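Local coordinates for DNA repair protein XRCC1 (Homo sapiens, PDB 3LQC) that acts as a scaffold in DNA single-strand break repair, assembling repair complexes and binding poly-ADP-ribose chains, including those on PARP1, whose activity it limits, at residues H8-S13 with T18-N23; V58-D63 with V68-G73. All coordinates share one frame; numbering follows the deposited sequence. Where two conformers were deposited one is given.

Contact 1. Residues H8-S13 with T18-N23; sequences HVVSCS and THCAEN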
loop_
_atom_site.group_PDB
_atom_site.type_symbol
_atom_site.label_atom_id
_atom_site.label_comp_id
_atom_site.label_asym_id
_atom_site.label_seq_id
_atom_site.Cartn_x
_atom_site.Cartn_y
_atom_site.Cartn_z
ATOM N N HIS A 8 -26.549 -9.066 -1.386
ATOM C CA HIS A 8 -27.863 -8.869 -1.978
ATOM C C HIS A 8 -27.855 -9.333 -3.429
ATOM O O HIS A 8 -27.264 -8.686 -4.295
ATOM C CB HIS A 8 -28.266 -7.397 -1.903
ATOM C CG HIS A 8 -29.733 -7.161 -2.085
ATOM N ND1 HIS A 8 -30.241 -6.398 -3.113
ATOM C CD2 HIS A 8 -30.800 -7.580 -1.364
ATOM C CE1 HIS A 8 -31.558 -6.355 -3.017
ATOM N NE2 HIS A 8 -31.923 -7.064 -1.965
ATOM N N VAL A 9 -28.509 -10.462 -3.680
ATOM C CA VAL A 9 -28.571 -11.050 -5.011
ATOM C C VAL A 9 -29.840 -10.603 -5.739
ATOM O O VAL A 9 -30.933 -10.628 -5.170
ATOM C CB VAL A 9 -28.527 -12.594 -4.924
ATOM C CG1 VAL A 9 -28.395 -13.219 -6.302
ATOM C CG2 VAL A 9 -27.365 -13.031 -4.035
ATOM N N VAL A 10 -29.699 -10.171 -6.986
ATOM C CA VAL A 10 -30.873 -9.866 -7.792
ATOM C C VAL A 10 -30.750 -10.365 -9.221
ATOM O O VAL A 10 -29.645 -10.489 -9.762
ATOM C CB VAL A 10 -31.204 -8.355 -7.834
ATOM C CG1 VAL A 10 -31.260 -7.779 -6.431
ATOM C CG2 VAL A 10 -30.212 -7.608 -8.707
ATOM N N SER A 11 -31.907 -10.633 -9.819
ATOM C CA SER A 11 -32.017 -10.999 -11.225
ATOM C C SER A 11 -32.211 -9.761 -12.084
ATOM O O SER A 11 -33.036 -8.907 -11.775
ATOM C CB SER A 11 -33.199 -11.949 -11.429
ATOM O OG SER A 11 -33.116 -13.032 -10.519
ATOM N N CYS A 12 -31.443 -9.674 -13.164
ATOM C CA CYS A 12 -31.506 -8.549 -14.094
ATOM C C CYS A 12 -32.177 -9.004 -15.369
ATOM O O CYS A 12 -31.523 -9.164 -16.406
ATOM C CB CYS A 12 -30.099 -8.068 -14.436
ATOM S SG CYS A 12 -29.073 -7.756 -13.007
ATOM N N SER A 13 -33.483 -9.214 -15.301
ATOM C CA SER A 13 -34.167 -9.916 -16.372
ATOM C C SER A 13 -34.130 -9.191 -17.702
ATOM O O SER A 13 -33.362 -9.557 -18.593
ATOM C CB SER A 13 -35.593 -10.240 -15.961
ATOM O OG SER A 13 -35.559 -11.175 -14.897
ATOM N N THR A 18 -25.842 -2.546 -16.187
ATOM C CA THR A 18 -25.964 -1.123 -15.884
ATOM C C THR A 18 -27.374 -0.732 -15.448
ATOM O O THR A 18 -27.543 -0.025 -14.456
ATOM C CB THR A 18 -25.547 -0.269 -17.085
ATOM O OG1 THR A 18 -24.173 -0.531 -17.399
ATOM C CG2 THR A 18 -25.739 1.208 -16.779
ATOM N N HIS A 19 -28.384 -1.187 -16.186
ATOM C CA HIS A 19 -29.774 -0.858 -15.863
ATOM C C HIS A 19 -30.221 -1.566 -14.587
ATOM O O HIS A 19 -30.961 -1.021 -13.766
ATOM C CB HIS A 19 -30.699 -1.252 -17.018
ATOM C CG HIS A 19 -30.892 -0.176 -18.042
ATOM N ND1 HIS A 19 -29.950 0.113 -19.007
ATOM C CD2 HIS A 19 -31.926 0.673 -18.258
ATOM C CE1 HIS A 19 -30.394 1.098 -19.770
ATOM N NE2 HIS A 19 -31.589 1.456 -19.337
ATOM N N CYS A 20 -29.761 -2.799 -14.436
ATOM C CA CYS A 20 -30.083 -3.599 -13.272
ATOM C C CYS A 20 -29.554 -2.930 -12.001
ATOM O O CYS A 20 -30.269 -2.812 -11.002
ATOM C CB CYS A 20 -29.495 -4.994 -13.433
ATOM S SG CYS A 20 -30.091 -6.172 -12.243
ATOM N N ALA A 21 -28.305 -2.474 -12.053
ATOM C CA ALA A 21 -27.697 -1.762 -10.927
ATOM C C ALA A 21 -28.446 -0.476 -10.573
ATOM O O ALA A 21 -28.824 -0.260 -9.417
ATOM C CB ALA A 21 -26.232 -1.460 -11.215
ATOM N N GLU A 22 -28.658 0.376 -11.569
ATOM C CA GLU A 22 -29.313 1.651 -11.331
ATOM C C GLU A 22 -30.637 1.430 -10.632
ATOM O O GLU A 22 -30.962 2.116 -9.666
ATOM C CB GLU A 22 -29.524 2.398 -12.640
ATOM C CG GLU A 22 -30.371 3.643 -12.502
ATOM C CD GLU A 22 -30.363 4.468 -13.769
ATOM O OE1 GLU A 22 -30.751 5.653 -13.709
ATOM O OE2 GLU A 22 -29.952 3.929 -14.822
ATOM N N ASN A 23 -31.393 0.457 -11.121
ATOM C CA ASN A 23 -32.670 0.110 -10.519
ATOM C C ASN A 23 -32.526 -0.541 -9.151
ATOM O O ASN A 23 -33.362 -0.349 -8.270
ATOM C CB ASN A 23 -33.451 -0.809 -11.452
ATOM C CG ASN A 23 -34.142 -0.051 -12.552
ATOM O OD1 ASN A 23 -34.593 1.076 -12.348
ATOM N ND2 ASN A 23 -34.234 -0.662 -13.731
#
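The SG atoms of C12 and C20 lie 2.0 Å apart, a covalent disulfide and the one bond joining strand 8-12 to helix 18-23; no hydrogen bond crosses between them. Its torsion about the S-S bond, -76°, has a left-handed sense, and the link brings C12 CB to 3.3 Å from C20 CB, while the CA atoms of C12 and C20 come to 5.2 Å. The first torsions differ at the two ends: C12 SG lies beside its own backbone N, whereas C20 SG extends anti to its backbone N (chi1 -168°), reaching off the helix toward C12. V10 supplies the remaining side-chain contact. Its CG2 methyl, on the same strand as C12, lies 3.8 Å from C20 SG, so the sulfur is bonded to C12 and also flanked by an apolar branch. This bridge belongs to the XRCC1 N-terminal domain, a beta-sandwich of the galactose-binding-like clan, and represents the oxidised form of the cysteine pair. It ties an edge strand of the five-stranded sheet to the helix that follows; over segments 8-12 and 18-23 the axes approach to 8.6 Å, with 131° between their N-to-C directions. C12, which is buried, also touches L47 and L49 of the adjacent parallel strand 42-49. The helix is also held from the other sheet: T18 OG1 hydrogen-bonds to F149 N, and A21 packs on V147.

Contact 2. Residues V58-D63 with V68-G73; sequences VDIGND and VEVLVG
I60 sets its CD1 methyl against one methyl of each of V68 and V70, 3.9 Å from V68 CG1 and 4.2 Å from V70 CG2. Both distances are van der Waals contacts, and no hydrogen bond links the two strands. The extended second torsion of I60 (chi2 178°) carries CD1 away from its own backbone, and the I60 side chain and each valine run alongside one another, pointing opposite ways. Each valine offers a different branch: V68 uses the methyl anti to its backbone N, V70 the one beside it. Because V68 and V70 are two residues apart, they project from the same face of their strand. The strands belong to different sheets, 57-63 in the three-stranded and 67-73 in the five-stranded one, so the chain forms a beta-arch rather than a hairpin, and the contact spans the interior of the beta-sandwich. All three residues are buried; L144 of strand 143-150 packs against both I60 and V68, and F93 does the same from a loop. On the other face of strand 68-73, E69 OE2 hydrogen-bonds to the backbone of another protein's chain, while L71 packs on an apolar side chain of that chain.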
loop_
_atom_site.group_PDB
_atom_site.type_symbol
_atom_site.label_atom_id
_atom_site.label_comp_id
_atom_site.label_asym_id
_atom_site.label_seq_id
_atom_site.Cartn_x
_atom_site.Cartn_y
_atom_site.Cartn_z
ATOM N N VAL A 58 -15.477 0.052 -16.437
ATOM C CA VAL A 58 -16.387 0.199 -15.308
ATOM C C VAL A 58 -16.273 1.572 -14.653
ATOM O O VAL A 58 -15.181 1.999 -14.291
ATOM C CB VAL A 58 -16.101 -0.866 -14.231
ATOM C CG1 VAL A 58 -17.100 -0.745 -13.089
ATOM C CG2 VAL A 58 -16.146 -2.260 -14.834
ATOM N N ASP A 59 -17.402 2.261 -14.506
ATOM C CA ASP A 59 -17.441 3.538 -13.798
ATOM C C ASP A 59 -18.166 3.342 -12.471
ATOM O O ASP A 59 -19.245 2.755 -12.426
ATOM C CB ASP A 59 -18.166 4.612 -14.615
ATOM C CG ASP A 59 -17.557 4.820 -15.992
ATOM O OD1 ASP A 59 -16.357 4.502 -16.187
ATOM O OD2 ASP A 59 -18.285 5.316 -16.881
ATOM N N ILE A 60 -17.572 3.844 -11.394
ATOM C CA ILE A 60 -18.102 3.625 -10.059
ATOM C C ILE A 60 -18.254 4.941 -9.314
ATOM O O ILE A 60 -17.318 5.731 -9.233
ATOM C CB ILE A 60 -17.189 2.692 -9.255
ATOM C CG1 ILE A 60 -17.176 1.307 -9.895
ATOM C CG2 ILE A 60 -17.637 2.617 -7.800
ATOM C CD1 ILE A 60 -16.283 0.335 -9.206
ATOM N N GLY A 61 -19.449 5.172 -8.784
ATOM C CA GLY A 61 -19.715 6.351 -7.987
ATOM C C GLY A 61 -19.913 5.945 -6.545
ATOM O O GLY A 61 -20.888 5.274 -6.214
ATOM N N ASN A 62 -18.993 6.352 -5.682
ATOM C CA ASN A 62 -19.030 5.908 -4.304
ATOM C C ASN A 62 -20.184 6.516 -3.530
ATOM O O ASN A 62 -20.672 7.595 -3.860
ATOM C CB ASN A 62 -17.711 6.205 -3.591
ATOM C CG ASN A 62 -17.670 5.634 -2.181
ATOM O OD1 ASN A 62 -18.190 4.550 -1.925
ATOM N ND2 ASN A 62 -17.058 6.365 -1.261
ATOM N N ASP A 63 -20.633 5.804 -2.508
ATOM C CA ASP A 63 -21.536 6.388 -1.530
ATOM C C ASP A 63 -21.109 5.960 -0.135
ATOM O O ASP A 63 -21.846 5.263 0.566
ATOM C CB ASP A 63 -22.985 5.986 -1.782
ATOM C CG ASP A 63 -23.943 6.602 -0.775
ATOM O OD1 ASP A 63 -23.690 7.744 -0.336
ATOM O OD2 ASP A 63 -24.950 5.947 -0.426
ATOM N N VAL A 68 -13.945 -0.590 -3.010
ATOM C CA VAL A 68 -14.907 -1.268 -3.869
ATOM C C VAL A 68 -14.173 -2.269 -4.747
ATOM O O VAL A 68 -13.085 -1.984 -5.246
ATOM C CB VAL A 68 -15.684 -0.292 -4.763
ATOM C CG1 VAL A 68 -16.746 -1.038 -5.538
ATOM C CG2 VAL A 68 -16.315 0.808 -3.938
ATOM N N GLU A 69 -14.765 -3.447 -4.919
ATOM C CA GLU A 69 -14.184 -4.485 -5.759
ATOM C C GLU A 69 -15.263 -5.045 -6.680
ATOM O O GLU A 69 -16.418 -5.171 -6.279
ATOM C CB GLU A 69 -13.618 -5.602 -4.884
ATOM C CG GLU A 69 -12.966 -6.753 -5.631
ATOM C CD GLU A 69 -12.706 -7.933 -4.722
ATOM O OE1 GLU A 69 -11.808 -8.748 -5.027
ATOM O OE2 GLU A 69 -13.394 -8.030 -3.684
ATOM N N VAL A 70 -14.895 -5.375 -7.914
ATOM C CA VAL A 70 -15.850 -5.995 -8.820
ATOM C C VAL A 70 -15.335 -7.344 -9.268
ATOM O O VAL A 70 -14.240 -7.447 -9.812
ATOM C CB VAL A 70 -16.173 -5.110 -10.048
ATOM C CG1 VAL A 70 -17.143 -5.832 -10.987
ATOM C CG2 VAL A 70 -16.772 -3.788 -9.602
ATOM N N LEU A 71 -16.124 -8.380 -9.016
ATOM C CA LEU A 71 -15.781 -9.723 -9.450
ATOM C C LEU A 71 -16.844 -10.234 -10.419
ATOM O O LEU A 71 -17.983 -9.750 -10.430
ATOM C CB LEU A 71 -15.628 -10.667 -8.254
ATOM C CG LEU A 71 -14.752 -10.161 -7.105
ATOM C CD1 LEU A 71 -15.600 -9.438 -6.064
ATOM C CD2 LEU A 71 -13.958 -11.301 -6.456
ATOM N N VAL A 72 -16.472 -11.209 -11.232
ATOM C CA VAL A 72 -17.388 -11.743 -12.231
ATOM C C VAL A 72 -17.413 -13.246 -12.135
ATOM O O VAL A 72 -16.462 -13.860 -11.662
ATOM C CB VAL A 72 -16.973 -11.345 -13.648
ATOM C CG1 VAL A 72 -17.435 -9.930 -13.942
ATOM C CG2 VAL A 72 -15.461 -11.476 -13.806
ATOM N N GLY A 73 -18.510 -13.843 -12.572
ATOM C CA GLY A 73 -18.651 -15.282 -12.495
ATOM C C GLY A 73 -19.497 -15.810 -13.635
ATOM O O GLY A 73 -20.199 -15.060 -14.313
#

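In the fold
Contacts 1 and 2 do not touch: their centres are 13 Å apart and their nearest atoms about 8 Å. They share the five-stranded sheet, contact 1 at one of its outermost strands, 7-12, and contact 2 further across, at strand 67-73, with strands 42-49 and 125-133 lying between. Strand 143-150 of the other sheet is a partner of both contacts. Each contact has a segment flanked by an ion-site residue. R7, directly before 8-13, joins P2, E3, S44, E81 and K129 around a carbonate ion, while S74, directly after 68-73, shares a sodium site with A76 and G78.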